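Local coordinates for protein glutathione peroxidase (Schistosoma mansoni, PDB 2V1M) that catalyses the reduction of hydrogen peroxide to water by two molecules of glutathione, which end as glutathione disulfide, at residues Q74-Q78 and I130-F134; L35-V39 and L114-L118; R59-L65 and E159-M163; Y50-Q54 and K93-F98. All coordinates share one frame; numbering follows the deposited sequence. Where two conformers were deposited one is given.

The four contacts lie round the mixed sheet of a thioredoxin-like fold, in which strand 33-39 is central. Contact 1 joins two loops at the active-site end of that strand. Contact 2, about 13 Å away between centres and touching it through N38, packs helix 113-121 on the strand. Contacts 3 and 4, centres about 15 Å apart, both use helix 46-60: its end meets helix 159-167, its middle meets the turn after helix 83-94. Contacts 1 and 3, their centres about 26 Å apart, lie on opposite sides of the chain's centre. The first segments all fall within 35-78 and every partner segment comes later, from 93 onward, so distant parts of the sequence gather round one sheet.

Contact 1 (Q74-Q78 and I130-F134); sequences QFGGQ and IKWNF. With SO4 (sulfate ion), chain B.
The torsions of W132 and F75 bring the two side chains past each other in opposite directions: W132 holds CG anti to its backbone N (chi1 -155°), which returns the indole to the 74-78 loop although its CB sets off away from it, and F75 keeps CG beside its own N (chi1 -56°), sending the phenyl toward 130-133. This is the active-site corner of the thioredoxin-like glutathione peroxidase fold, and Q78, W132 and N133 probably correspond to the glutamine, tryptophan and asparagine of the family's catalytic tetrad. CB of F75 sits over the six-membered ring of W132, 3.5 Å from its centroid and 9° off the normal, a CH-pi contact, while the ring planes are inclined obliquely. W132 CA lies over one face of the phenyl, and I130 CG2 meets CZ (3.8 Å), so a large flat apolar residue suits this place. Glycine suits position 76, where phi is positive and the indole occupies the side a CB would point to; G76 N lies 3.4 Å from W132 CH2. W132 NE1 gives a weak hydrogen bond to Q78 OE1 (3.2 Å). NE1 (weakly) and N133 ND2 also donate to the cysteinesulfonic acid at position 43, assigned as active site by similarity, where the natural enzyme probably carries selenocysteine. In one of its two conformers K131 NZ donates to a sulfate, probably from the crystallisation liquor. N133 OD1 lies at the phenyl edge, 3.4 Å from F75 CD2, and water 1 accepts from F75 N at 2.9 Å while lying equally far from that OD1.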
loop_
_atom_site.group_PDB
_atom_site.type_symbol
_atom_site.label_atom_id
_atom_site.label_comp_id
_atom_site.label_asym_id
_atom_site.label_seq_id
_atom_site.Cartn_x
_atom_site.Cartn_y
_atom_site.Cartn_z
ATOM N N GLN A 74 6.413 -0.248 12.845
ATOM C CA GLN A 74 5.628 -0.132 14.070
ATOM C C GLN A 74 5.121 -1.457 14.615
ATOM O O GLN A 74 4.525 -1.451 15.705
ATOM C CB GLN A 74 4.465 0.840 13.885
ATOM C CG GLN A 74 4.946 2.260 13.741
ATOM C CD GLN A 74 3.784 3.225 13.648
ATOM O OE1 GLN A 74 2.978 3.164 12.710
ATOM N NE2 GLN A 74 3.667 4.108 14.653
ATOM N N PHE A 75 5.323 -2.580 13.905
ATOM C CA PHE A 75 4.689 -3.845 14.257
ATOM C C PHE A 75 5.760 -4.907 14.517
ATOM O O PHE A 75 6.249 -5.539 13.588
ATOM C CB PHE A 75 3.691 -4.255 13.165
ATOM C CG PHE A 75 2.657 -3.186 12.891
ATOM C CD1 PHE A 75 1.662 -2.904 13.843
ATOM C CD2 PHE A 75 2.752 -2.401 11.756
ATOM C CE1 PHE A 75 0.741 -1.887 13.600
ATOM C CE2 PHE A 75 1.815 -1.394 11.515
ATOM C CZ PHE A 75 0.804 -1.146 12.452
ATOM N N GLY A 76 6.070 -5.076 15.793
ATOM C CA GLY A 76 6.995 -6.124 16.182
ATOM C C GLY A 76 8.434 -5.896 15.737
ATOM O O GLY A 76 9.229 -6.837 15.693
ATOM N N GLY A 77 8.782 -4.661 15.405
ATOM C CA GLY A 77 10.133 -4.358 14.894
ATOM C C GLY A 77 10.454 -5.202 13.650
ATOM O O GLY A 77 11.612 -5.597 13.431
ATOM N N GLN A 78 9.452 -5.399 12.784
ATOM C CA GLN A 78 9.601 -6.285 11.635
ATOM C C GLN A 78 10.041 -5.612 10.337
ATOM O O GLN A 78 10.209 -6.299 9.316
ATOM C CB GLN A 78 8.336 -7.129 11.461
ATOM C CG GLN A 78 8.181 -8.079 12.618
ATOM C CD GLN A 78 6.881 -8.894 12.588
ATOM O OE1 GLN A 78 5.988 -8.693 11.767
ATOM N NE2 GLN A 78 6.766 -9.840 13.512
ATOM N N ILE A 130 -4.270 0.678 12.363
ATOM C CA ILE A 130 -3.736 -0.433 11.567
ATOM C C ILE A 130 -3.288 -1.516 12.563
ATOM O O ILE A 130 -2.604 -1.214 13.560
ATOM C CB ILE A 130 -2.563 0.024 10.680
ATOM C CG1 ILE A 130 -2.935 1.213 9.788
ATOM C CG2 ILE A 130 -1.991 -1.147 9.888
ATOM C CD1 ILE A 130 -4.159 0.974 8.903
ATOM N N LYS A 131 -3.668 -2.759 12.293
ATOM C CA LYS A 131 -3.466 -3.793 13.292
ATOM C C LYS A 131 -2.157 -4.551 13.196
ATOM O O LYS A 131 -1.655 -5.035 14.217
ATOM C CB LYS A 131 -4.606 -4.777 13.266
ATOM C CG LYS A 131 -5.889 -4.186 13.788
ATOM C CD LYS A 131 -7.050 -5.145 13.519
ATOM C CE LYS A 131 -8.358 -4.700 14.144
ATOM N NZ LYS A 131 -8.766 -3.343 13.721
ATOM N N TRP A 132 -1.587 -4.662 12.002
ATOM C CA TRP A 132 -0.295 -5.328 11.838
ATOM C C TRP A 132 0.241 -4.965 10.449
ATOM O O TRP A 132 -0.390 -4.204 9.695
ATOM C CB TRP A 132 -0.400 -6.871 12.054
ATOM C CG TRP A 132 0.900 -7.481 12.476
ATOM C CD1 TRP A 132 1.673 -8.362 11.766
ATOM C CD2 TRP A 132 1.617 -7.217 13.692
ATOM N NE1 TRP A 132 2.822 -8.663 12.474
ATOM C CE2 TRP A 132 2.817 -7.965 13.650
ATOM C CE3 TRP A 132 1.355 -6.429 14.843
ATOM C CZ2 TRP A 132 3.749 -7.963 14.709
ATOM C CZ3 TRP A 132 2.286 -6.437 15.898
ATOM C CH2 TRP A 132 3.469 -7.201 15.809
ATOM N N ASN A 133 1.401 -5.520 10.111
ATOM C CA ASN A 133 1.908 -5.407 8.741
ATOM C C ASN A 133 0.904 -5.995 7.745
ATOM O O ASN A 133 0.185 -6.950 8.037
ATOM C CB ASN A 133 3.252 -6.112 8.639
ATOM C CG ASN A 133 4.206 -5.689 9.726
ATOM O OD1 ASN A 133 4.566 -4.508 9.845
ATOM N ND2 ASN A 133 4.596 -6.655 10.562
ATOM N N PHE A 134 0.944 -5.455 6.524
ATOM C CA PHE A 134 0.200 -5.963 5.374
ATOM C C PHE A 134 -1.304 -5.751 5.447
ATOM O O PHE A 134 -2.064 -6.538 4.900
ATOM C CB PHE A 134 0.564 -7.417 5.036
ATOM C CG PHE A 134 2.028 -7.569 4.692
ATOM C CD1 PHE A 134 2.514 -7.149 3.456
ATOM C CD2 PHE A 134 2.928 -8.145 5.596
ATOM C CE1 PHE A 134 3.842 -7.287 3.111
ATOM C CE2 PHE A 134 4.267 -8.270 5.254
ATOM C CZ PHE A 134 4.747 -7.856 4.039
HETATM S S SO4 B . -8.573 -4.097 10.040
HETATM O O1 SO4 B . -8.467 -2.972 11.029
HETATM O O2 SO4 B . -9.658 -4.981 10.517
HETATM O O3 SO4 B . -8.913 -3.493 8.735
HETATM O O4 SO4 B . -7.327 -4.861 10.012
HETATM O O HOH W 1 6.715 -3.405 11.477
#

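Contact 2 (L35-V39 and L114-L118)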
loop_
_atom_site.group_PDB
_atom_site.type_symbol
_atom_site.label_atom_id
_atom_site.label_comp_id
_atom_site.label_asym_id
_atom_site.label_seq_id
_atom_site.Cartn_x
_atom_site.Cartn_y
_atom_site.Cartn_z
ATOM N N LEU A 35 -3.839 -0.005 -4.861
ATOM C CA LEU A 35 -3.867 -0.885 -3.704
ATOM C C LEU A 35 -2.688 -0.481 -2.829
ATOM O O LEU A 35 -1.535 -0.587 -3.270
ATOM C CB LEU A 35 -3.770 -2.358 -4.117
ATOM C CG LEU A 35 -3.971 -3.329 -2.934
ATOM C CD1 LEU A 35 -5.419 -3.269 -2.381
ATOM C CD2 LEU A 35 -3.589 -4.742 -3.378
ATOM N N ILE A 36 -2.980 0.068 -1.642
ATOM C CA ILE A 36 -1.963 0.648 -0.780
ATOM C C ILE A 36 -1.730 -0.293 0.393
ATOM O O ILE A 36 -2.699 -0.605 1.156
ATOM C CB ILE A 36 -2.381 2.076 -0.316
ATOM C CG1 ILE A 36 -2.641 2.952 -1.558
ATOM C CG2 ILE A 36 -1.280 2.621 0.590
ATOM C CD1 ILE A 36 -3.038 4.389 -1.243
ATOM N N VAL A 37 -0.491 -0.737 0.541
ATOM C CA VAL A 37 -0.164 -1.816 1.487
ATOM C C VAL A 37 0.972 -1.353 2.369
ATOM O O VAL A 37 1.985 -0.859 1.871
ATOM C CB VAL A 37 0.274 -3.088 0.683
ATOM C CG1 VAL A 37 0.469 -4.275 1.662
ATOM C CG2 VAL A 37 -0.719 -3.411 -0.389
ATOM N N ASN A 38 0.838 -1.486 3.703
ATOM C CA ASN A 38 1.982 -1.278 4.597
ATOM C C ASN A 38 2.721 -2.601 4.716
ATOM O O ASN A 38 2.088 -3.638 4.880
ATOM C CB ASN A 38 1.555 -0.714 5.951
ATOM C CG ASN A 38 0.599 -1.646 6.727
ATOM O OD1 ASN A 38 -0.526 -1.920 6.274
ATOM N ND2 ASN A 38 1.029 -2.093 7.912
ATOM N N VAL A 39 4.058 -2.559 4.579
ATOM C CA VAL A 39 4.832 -3.773 4.423
ATOM C C VAL A 39 5.918 -3.866 5.482
ATOM O O VAL A 39 6.244 -2.905 6.191
ATOM C CB VAL A 39 5.427 -3.872 2.979
ATOM C CG1 VAL A 39 4.313 -3.922 1.950
ATOM C CG2 VAL A 39 6.388 -2.708 2.694
ATOM N N LEU A 114 -0.981 10.486 4.571
ATOM C CA LEU A 114 -1.712 9.573 3.683
ATOM C C LEU A 114 -2.484 8.538 4.544
ATOM O O LEU A 114 -3.652 8.227 4.240
ATOM C CB LEU A 114 -0.732 8.853 2.769
ATOM C CG LEU A 114 -1.349 7.669 1.984
ATOM C CD1 LEU A 114 -2.442 8.124 1.024
ATOM C CD2 LEU A 114 -0.240 6.937 1.252
ATOM N N TYR A 115 -1.827 7.993 5.563
ATOM C CA TYR A 115 -2.487 6.995 6.402
ATOM C C TYR A 115 -3.507 7.588 7.337
ATOM O O TYR A 115 -4.539 6.953 7.601
ATOM C CB TYR A 115 -1.454 6.106 7.123
ATOM C CG TYR A 115 -1.036 4.944 6.247
ATOM C CD1 TYR A 115 -1.555 3.676 6.443
ATOM C CD2 TYR A 115 -0.040 5.121 5.301
ATOM C CE1 TYR A 115 -1.108 2.580 5.644
ATOM C CE2 TYR A 115 0.424 4.051 4.514
ATOM C CZ TYR A 115 -0.126 2.787 4.705
ATOM O OH TYR A 115 0.267 1.705 3.931
ATOM N N LYS A 116 -3.274 8.801 7.842
ATOM C CA LYS A 116 -4.348 9.491 8.564
ATOM C C LYS A 116 -5.587 9.583 7.674
ATOM O O LYS A 116 -6.724 9.315 8.110
ATOM C CB LYS A 116 -3.901 10.871 9.052
ATOM C CG LYS A 116 -2.744 10.783 10.051
ATOM C CD LYS A 116 -2.402 12.169 10.648
ATOM C CE LYS A 116 -1.313 12.044 11.691
ATOM N NZ LYS A 116 -1.072 13.375 12.356
ATOM N N PHE A 117 -5.381 9.953 6.418
ATOM C CA PHE A 117 -6.486 10.064 5.467
ATOM C C PHE A 117 -7.141 8.705 5.206
ATOM O O PHE A 117 -8.393 8.587 5.237
ATOM C CB PHE A 117 -5.985 10.690 4.159
ATOM C CG PHE A 117 -7.034 10.758 3.097
ATOM C CD1 PHE A 117 -8.092 11.692 3.186
ATOM C CD2 PHE A 117 -6.993 9.899 1.994
ATOM C CE1 PHE A 117 -9.052 11.764 2.194
ATOM C CE2 PHE A 117 -7.970 9.979 0.994
ATOM C CZ PHE A 117 -8.991 10.920 1.098
ATOM N N LEU A 118 -6.354 7.684 4.870
ATOM C CA LEU A 118 -6.922 6.359 4.573
ATOM C C LEU A 118 -7.802 5.892 5.742
ATOM O O LEU A 118 -8.936 5.441 5.540
ATOM C CB LEU A 118 -5.808 5.358 4.315
ATOM C CG LEU A 118 -5.011 5.587 3.015
ATOM C CD1 LEU A 118 -3.822 4.628 3.005
ATOM C CD2 LEU A 118 -5.895 5.367 1.784
HETATM O O HOH W 2 -2.187 -0.246 4.027
#
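The hydroxyl of Y115 reaches from helix 113-121 to the strand backbone and ends beside N38, with OH 3.4 Å from N38 CB. It is also 3.2 Å from N38 N, but the angle there is too poor for a hydrogen bond. On the way the phenol passes I36, whose CG2 lies 3.8 Å from Y115 OH, the two side chains running past each other in opposite directions. The same CG2, which stands anti to the backbone N, meets L118 CD1 at 4.0 Å; the other branch, extended at chi2, takes CD1 to 4.4 Å from L114 CD1. A beta-branched residue thus serves three helix residues with two branches. L118 CD1 does double duty as well, lying over the centre of one face of the Y115 ring, one helical turn on, and so backing the phenol. In the next shell, water 2 joins helix to strand: it donates to I36 O at 2.9 Å and lies 3.1 Å from Y115 OH, in hydrogen-bonding range of N38 OD1 too. A tyrosine suits this buried place because it offers apolar bulk along its length and a polar tip where the water waits. N38 ND2 donates to W132 O in the active-site loop. Strand and helix segments pass 11.5 Å apart at 118°. I36 also touches F70 and V139 of the adjoining strands, L114 touches F70 and L118 touches F137, whereas L35 and V39 touch L53 and Y50 of helix 46-60 on the opposite face of the sheet.

Contact 3 (R59-L65 and E159-M163); sequences RLVGKGL and EGDIM
The guanidinium of R59 meets the E159 carboxylate at its edge: OE2 lies close to the guanidinium plane, and NH2 reaches it at 2.9 Å in a fairly straight salt bridge. The two flat groups stand nearly upright to each other, 83° between their planes, so R59 uses a single N-H rather than a paired, coplanar grip. NH2 comes to the syn side of OE2 but 32° out of the carboxylate plane. A bend at chi3 (-88°) turns the end of an otherwise extended R59 chain toward the acid, and CD also lies close to OE2. Both residues are long enough to span the gap between two helices, R59 exposed to solvent and E159 partly covered. Beneath this bridge the contact is apolar. L60 forks into the opposing helix: CD1 touches I162 CG2 (4.0 Å) and E159 CG, and CD2 meets M163 SD at 3.6 Å. The bends at chi2 and chi3 of M163 fold the thioether back so that its CE also approaches K63 CD (4.2 Å). I162 CG2, the branch anti to the backbone N, lies between L60 and L65, touching L65 CD1 at 4.0 Å; branching lets L60 and I162 each present methyls to two neighbours. Behind them the chain leaves helix 46-60 in a Schellman motif, with G64 at positive phi as the C' residue: L65 N bonds to L60 O at 3.2 Å, and G64 N to V61 O. With I162 also resting on M56 and on L138 of strand 136-139, the arrangement is that of a thioredoxin-like alpha/beta sandwich, in which the first and last helices lie side by side on one face of the sheet.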
loop_
_atom_site.group_PDB
_atom_site.type_symbol
_atom_site.label_atom_id
_atom_site.label_comp_id
_atom_site.label_asym_id
_atom_site.label_seq_id
_atom_site.Cartn_x
_atom_site.Cartn_y
_atom_site.Cartn_z
ATOM N N ARG A 59 -0.353 -9.122 -13.597
ATOM C CA ARG A 59 -1.627 -9.383 -14.267
ATOM C C ARG A 59 -2.372 -8.089 -14.629
ATOM O O ARG A 59 -3.047 -8.031 -15.673
ATOM C CB ARG A 59 -2.519 -10.304 -13.398
ATOM C CG ARG A 59 -3.829 -10.692 -14.050
ATOM C CD ARG A 59 -4.660 -11.584 -13.163
ATOM N NE ARG A 59 -4.310 -12.983 -13.362
ATOM C CZ ARG A 59 -4.982 -14.008 -12.853
ATOM N NH1 ARG A 59 -4.578 -15.245 -13.106
ATOM N NH2 ARG A 59 -6.042 -13.802 -12.080
ATOM N N LEU A 60 -2.290 -7.076 -13.752
ATOM C CA LEU A 60 -3.253 -5.965 -13.798
ATOM C C LEU A 60 -2.658 -4.593 -14.022
ATOM O O LEU A 60 -3.451 -3.652 -14.238
ATOM C CB LEU A 60 -4.099 -5.993 -12.528
ATOM C CG LEU A 60 -4.975 -7.256 -12.389
ATOM C CD1 LEU A 60 -5.661 -7.264 -11.033
ATOM C CD2 LEU A 60 -5.985 -7.413 -13.524
ATOM N N VAL A 61 -1.335 -4.401 -14.003
ATOM C CA VAL A 61 -0.799 -3.066 -14.204
ATOM C C VAL A 61 -1.249 -2.466 -15.545
ATOM O O VAL A 61 -1.575 -1.277 -15.623
ATOM C CB VAL A 61 0.734 -3.062 -14.065
ATOM C CG1 VAL A 61 1.421 -3.932 -15.133
ATOM C CG2 VAL A 61 1.287 -1.609 -14.055
ATOM N N GLY A 62 -1.290 -3.296 -16.582
ATOM C CA GLY A 62 -1.693 -2.815 -17.901
ATOM C C GLY A 62 -3.155 -2.406 -17.986
ATOM O O GLY A 62 -3.536 -1.731 -18.945
ATOM N N LYS A 63 -3.970 -2.861 -17.041
ATOM C CA LYS A 63 -5.387 -2.551 -16.975
ATOM C C LYS A 63 -5.683 -1.356 -16.075
ATOM O O LYS A 63 -6.824 -0.909 -16.014
ATOM C CB LYS A 63 -6.157 -3.770 -16.472
ATOM C CG LYS A 63 -6.084 -4.978 -17.394
ATOM C CD LYS A 63 -6.927 -6.138 -16.847
ATOM C CE LYS A 63 -6.456 -7.496 -17.334
ATOM N NZ LYS A 63 -6.273 -7.507 -18.805
ATOM N N GLY A 64 -4.656 -0.851 -15.394
ATOM C CA GLY A 64 -4.793 0.363 -14.570
ATOM C C GLY A 64 -4.580 0.196 -13.074
ATOM O O GLY A 64 -4.846 1.141 -12.334
ATOM N N LEU A 65 -4.136 -0.976 -12.603
ATOM C CA LEU A 65 -3.837 -1.149 -11.194
ATOM C C LEU A 65 -2.442 -0.609 -10.858
ATOM O O LEU A 65 -1.468 -0.944 -11.574
ATOM C CB LEU A 65 -3.888 -2.622 -10.794
ATOM C CG LEU A 65 -3.539 -2.883 -9.317
ATOM C CD1 LEU A 65 -4.576 -2.296 -8.370
ATOM C CD2 LEU A 65 -3.422 -4.390 -9.098
ATOM N N GLU A 159 -8.681 -9.309 -5.641
ATOM C CA GLU A 159 -8.671 -9.108 -7.086
ATOM C C GLU A 159 -10.075 -8.846 -7.648
ATOM O O GLU A 159 -10.216 -8.017 -8.544
ATOM C CB GLU A 159 -8.044 -10.334 -7.749
ATOM C CG GLU A 159 -7.709 -10.101 -9.183
ATOM C CD GLU A 159 -6.568 -10.962 -9.692
ATOM O OE1 GLU A 159 -5.633 -11.310 -8.936
ATOM O OE2 GLU A 159 -6.635 -11.274 -10.891
ATOM N N GLY A 160 -11.097 -9.542 -7.155
ATOM C CA GLY A 160 -12.462 -9.323 -7.649
ATOM C C GLY A 160 -12.892 -7.856 -7.457
ATOM O O GLY A 160 -13.475 -7.216 -8.364
ATOM N N ASP A 161 -12.614 -7.313 -6.269
ATOM C CA ASP A 161 -12.952 -5.931 -5.988
ATOM C C ASP A 161 -12.145 -4.976 -6.870
ATOM O O ASP A 161 -12.676 -3.965 -7.345
ATOM C CB ASP A 161 -12.710 -5.608 -4.508
ATOM C CG ASP A 161 -13.686 -6.340 -3.558
ATOM O OD1 ASP A 161 -14.762 -6.790 -4.010
ATOM O OD2 ASP A 161 -13.376 -6.409 -2.337
ATOM N N ILE A 162 -10.864 -5.279 -7.088
ATOM C CA ILE A 162 -10.073 -4.486 -8.015
ATOM C C ILE A 162 -10.705 -4.482 -9.407
ATOM O O ILE A 162 -10.795 -3.431 -10.033
ATOM C CB ILE A 162 -8.625 -5.013 -8.048
ATOM C CG1 ILE A 162 -7.908 -4.613 -6.729
ATOM C CG2 ILE A 162 -7.857 -4.442 -9.280
ATOM C CD1 ILE A 162 -6.615 -5.412 -6.486
ATOM N N MET A 163 -11.105 -5.649 -9.914
ATOM C CA MET A 163 -11.702 -5.703 -11.258
ATOM C C MET A 163 -12.922 -4.824 -11.354
ATOM O O MET A 163 -13.153 -4.176 -12.395
ATOM C CB MET A 163 -12.064 -7.146 -11.687
ATOM C CG MET A 163 -10.868 -8.111 -11.740
ATOM S SD MET A 163 -9.409 -7.516 -12.527
ATOM C CE MET A 163 -9.889 -7.571 -14.250
#

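Contact 4 (Y50-Q54 and K93-F98)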
loop_
_atom_site.group_PDB
_atom_site.type_symbol
_atom_site.label_atom_id
_atom_site.label_comp_id
_atom_site.label_asym_id
_atom_site.label_seq_id
_atom_site.Cartn_x
_atom_site.Cartn_y
_atom_site.Cartn_z
ATOM N N TYR A 50 4.200 -10.460 -0.636
ATOM C CA TYR A 50 4.984 -9.935 -1.767
ATOM C C TYR A 50 4.800 -10.776 -3.028
ATOM O O TYR A 50 4.698 -10.231 -4.121
ATOM C CB TYR A 50 6.460 -9.862 -1.382
ATOM C CG TYR A 50 6.815 -8.525 -0.748
ATOM C CD1 TYR A 50 7.047 -7.371 -1.512
ATOM C CD2 TYR A 50 6.921 -8.433 0.650
ATOM C CE1 TYR A 50 7.360 -6.162 -0.890
ATOM C CE2 TYR A 50 7.217 -7.210 1.287
ATOM C CZ TYR A 50 7.434 -6.079 0.507
ATOM O OH TYR A 50 7.701 -4.910 1.155
ATOM N N ARG A 51 4.766 -12.108 -2.908
ATOM C CA ARG A 51 4.606 -12.955 -4.100
ATOM C C ARG A 51 3.269 -12.645 -4.765
ATOM O O ARG A 51 3.199 -12.466 -5.996
ATOM C CB ARG A 51 4.677 -14.447 -3.750
ATOM C CG ARG A 51 6.002 -14.966 -3.265
ATOM C CD ARG A 51 6.978 -15.283 -4.351
ATOM N NE ARG A 51 8.188 -15.833 -3.748
ATOM C CZ ARG A 51 9.417 -15.603 -4.155
ATOM N NH1 ARG A 51 9.639 -14.862 -5.253
ATOM N NH2 ARG A 51 10.406 -16.145 -3.443
ATOM N N GLN A 52 2.191 -12.615 -3.984
ATOM C CA GLN A 52 0.882 -12.387 -4.591
ATOM C C GLN A 52 0.788 -10.958 -5.155
ATOM O O GLN A 52 0.171 -10.768 -6.208
ATOM C CB GLN A 52 -0.238 -12.638 -3.606
ATOM C CG GLN A 52 -0.355 -14.127 -3.247
ATOM C CD GLN A 52 -1.612 -14.463 -2.469
ATOM O OE1 GLN A 52 -2.495 -13.637 -2.263
ATOM N NE2 GLN A 52 -1.710 -15.704 -2.049
ATOM N N LEU A 53 1.319 -9.969 -4.431
ATOM C CA LEU A 53 1.290 -8.600 -4.968
ATOM C C LEU A 53 2.028 -8.487 -6.299
ATOM O O LEU A 53 1.591 -7.784 -7.207
ATOM C CB LEU A 53 1.812 -7.588 -3.944
ATOM C CG LEU A 53 0.922 -7.426 -2.713
ATOM C CD1 LEU A 53 1.715 -6.656 -1.633
ATOM C CD2 LEU A 53 -0.353 -6.630 -3.074
ATOM N N GLN A 54 3.196 -9.134 -6.403
ATOM C CA GLN A 54 3.950 -9.067 -7.665
ATOM C C GLN A 54 3.180 -9.766 -8.801
ATOM O O GLN A 54 3.193 -9.277 -9.951
ATOM C CB GLN A 54 5.353 -9.660 -7.466
ATOM C CG GLN A 54 6.144 -9.752 -8.754
ATOM C CD GLN A 54 6.279 -8.489 -9.533
ATOM O OE1 GLN A 54 6.198 -7.363 -8.987
ATOM N NE2 GLN A 54 6.490 -8.652 -10.861
ATOM N N LYS A 93 14.531 -10.862 -4.112
ATOM C CA LYS A 93 13.816 -12.066 -3.718
ATOM C C LYS A 93 12.536 -12.259 -4.510
ATOM O O LYS A 93 12.167 -13.385 -4.851
ATOM C CB LYS A 93 13.514 -12.097 -2.217
ATOM C CG LYS A 93 12.977 -13.437 -1.740
ATOM C CD LYS A 93 12.883 -13.561 -0.231
ATOM C CE LYS A 93 12.382 -14.974 0.093
ATOM N NZ LYS A 93 12.286 -15.194 1.569
ATOM N N TYR A 94 11.810 -11.164 -4.764
ATOM C CA TYR A 94 10.466 -11.279 -5.350
ATOM C C TYR A 94 10.380 -10.662 -6.738
ATOM O O TYR A 94 9.357 -10.810 -7.421
ATOM C CB TYR A 94 9.412 -10.623 -4.448
ATOM C CG TYR A 94 9.491 -11.067 -3.014
ATOM C CD1 TYR A 94 9.205 -12.362 -2.631
ATOM C CD2 TYR A 94 9.818 -10.134 -2.024
ATOM C CE1 TYR A 94 9.298 -12.745 -1.281
ATOM C CE2 TYR A 94 9.899 -10.473 -0.700
ATOM C CZ TYR A 94 9.654 -11.766 -0.328
ATOM O OH TYR A 94 9.723 -12.054 1.011
ATOM N N GLY A 95 11.392 -9.917 -7.157
ATOM C CA GLY A 95 11.305 -9.208 -8.434
ATOM C C GLY A 95 10.202 -8.138 -8.438
ATOM O O GLY A 95 9.560 -7.906 -9.462
ATOM N N VAL A 96 10.039 -7.439 -7.298
ATOM C CA VAL A 96 9.009 -6.428 -7.199
ATOM C C VAL A 96 9.145 -5.382 -8.320
ATOM O O VAL A 96 10.207 -4.735 -8.449
ATOM C CB VAL A 96 9.096 -5.712 -5.843
ATOM C CG1 VAL A 96 8.226 -4.458 -5.817
ATOM C CG2 VAL A 96 8.685 -6.679 -4.731
ATOM N N GLN A 97 8.043 -5.197 -9.052
ATOM C CA GLN A 97 7.982 -4.170 -10.112
ATOM C C GLN A 97 7.014 -3.059 -9.786
ATOM O O GLN A 97 6.969 -2.063 -10.522
ATOM C CB GLN A 97 7.617 -4.805 -11.448
ATOM C CG GLN A 97 8.689 -5.714 -11.981
ATOM C CD GLN A 97 8.206 -6.387 -13.231
ATOM O OE1 GLN A 97 7.228 -7.138 -13.205
ATOM N NE2 GLN A 97 8.823 -6.067 -14.375
ATOM N N PHE A 98 6.201 -3.210 -8.735
ATOM C CA PHE A 98 5.295 -2.168 -8.303
ATOM C C PHE A 98 6.068 -1.109 -7.477
ATOM O O PHE A 98 7.304 -1.179 -7.349
ATOM C CB PHE A 98 4.092 -2.745 -7.550
ATOM C CG PHE A 98 4.434 -3.666 -6.401
ATOM C CD1 PHE A 98 4.558 -5.053 -6.597
ATOM C CD2 PHE A 98 4.674 -3.147 -5.118
ATOM C CE1 PHE A 98 4.890 -5.889 -5.535
ATOM C CE2 PHE A 98 5.030 -3.987 -4.062
ATOM C CZ PHE A 98 5.161 -5.366 -4.272
HETATM O O HOH W 3 8.015 -13.186 -7.044
#
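Q54 OE1 takes the shortest direct bond between the segments, from Q97 N at 2.8 Å, and Q54 NE2 returns one to Q97 OE1 at 2.9 Å. The amide of one glutamine, donor and acceptor at once, thereby grips both backbone and side chain of the other. Q97 N comes from above the Q54 carbonyl plane, whereas Q97 OE1 lies in the Q54 amide plane. A second polar link is R51 NH1 to K93 O (3.0 Å); water 3 bridges the same NH1 to Y94 O. The bend at chi2 (-82°) turns the guanidinium so that Y94 CD1 lies over the centre of one face. Y94 itself is sandwiched, K93 CG toward the rim of one face and Y50 CB over the centre of the other, 3.5 Å from the ring centroid in a CH-pi contact. The two tyrosine rings run nearly parallel yet barely overlap. Y94 OH and K93 NZ both go on to D47 of helix 46-60. Y50 CD1 meets V96 CG2 (3.7 Å), and F98 rests CE1 on L53 CB and CZ on Y50 CD1. G95, with positive phi, ends helix 83-94, and the contact packs the end of the beta-alpha-beta crossover (65-71, helix 83-94, parallel strand 99-100) on helix 46-60, as in the thioredoxin-like fold.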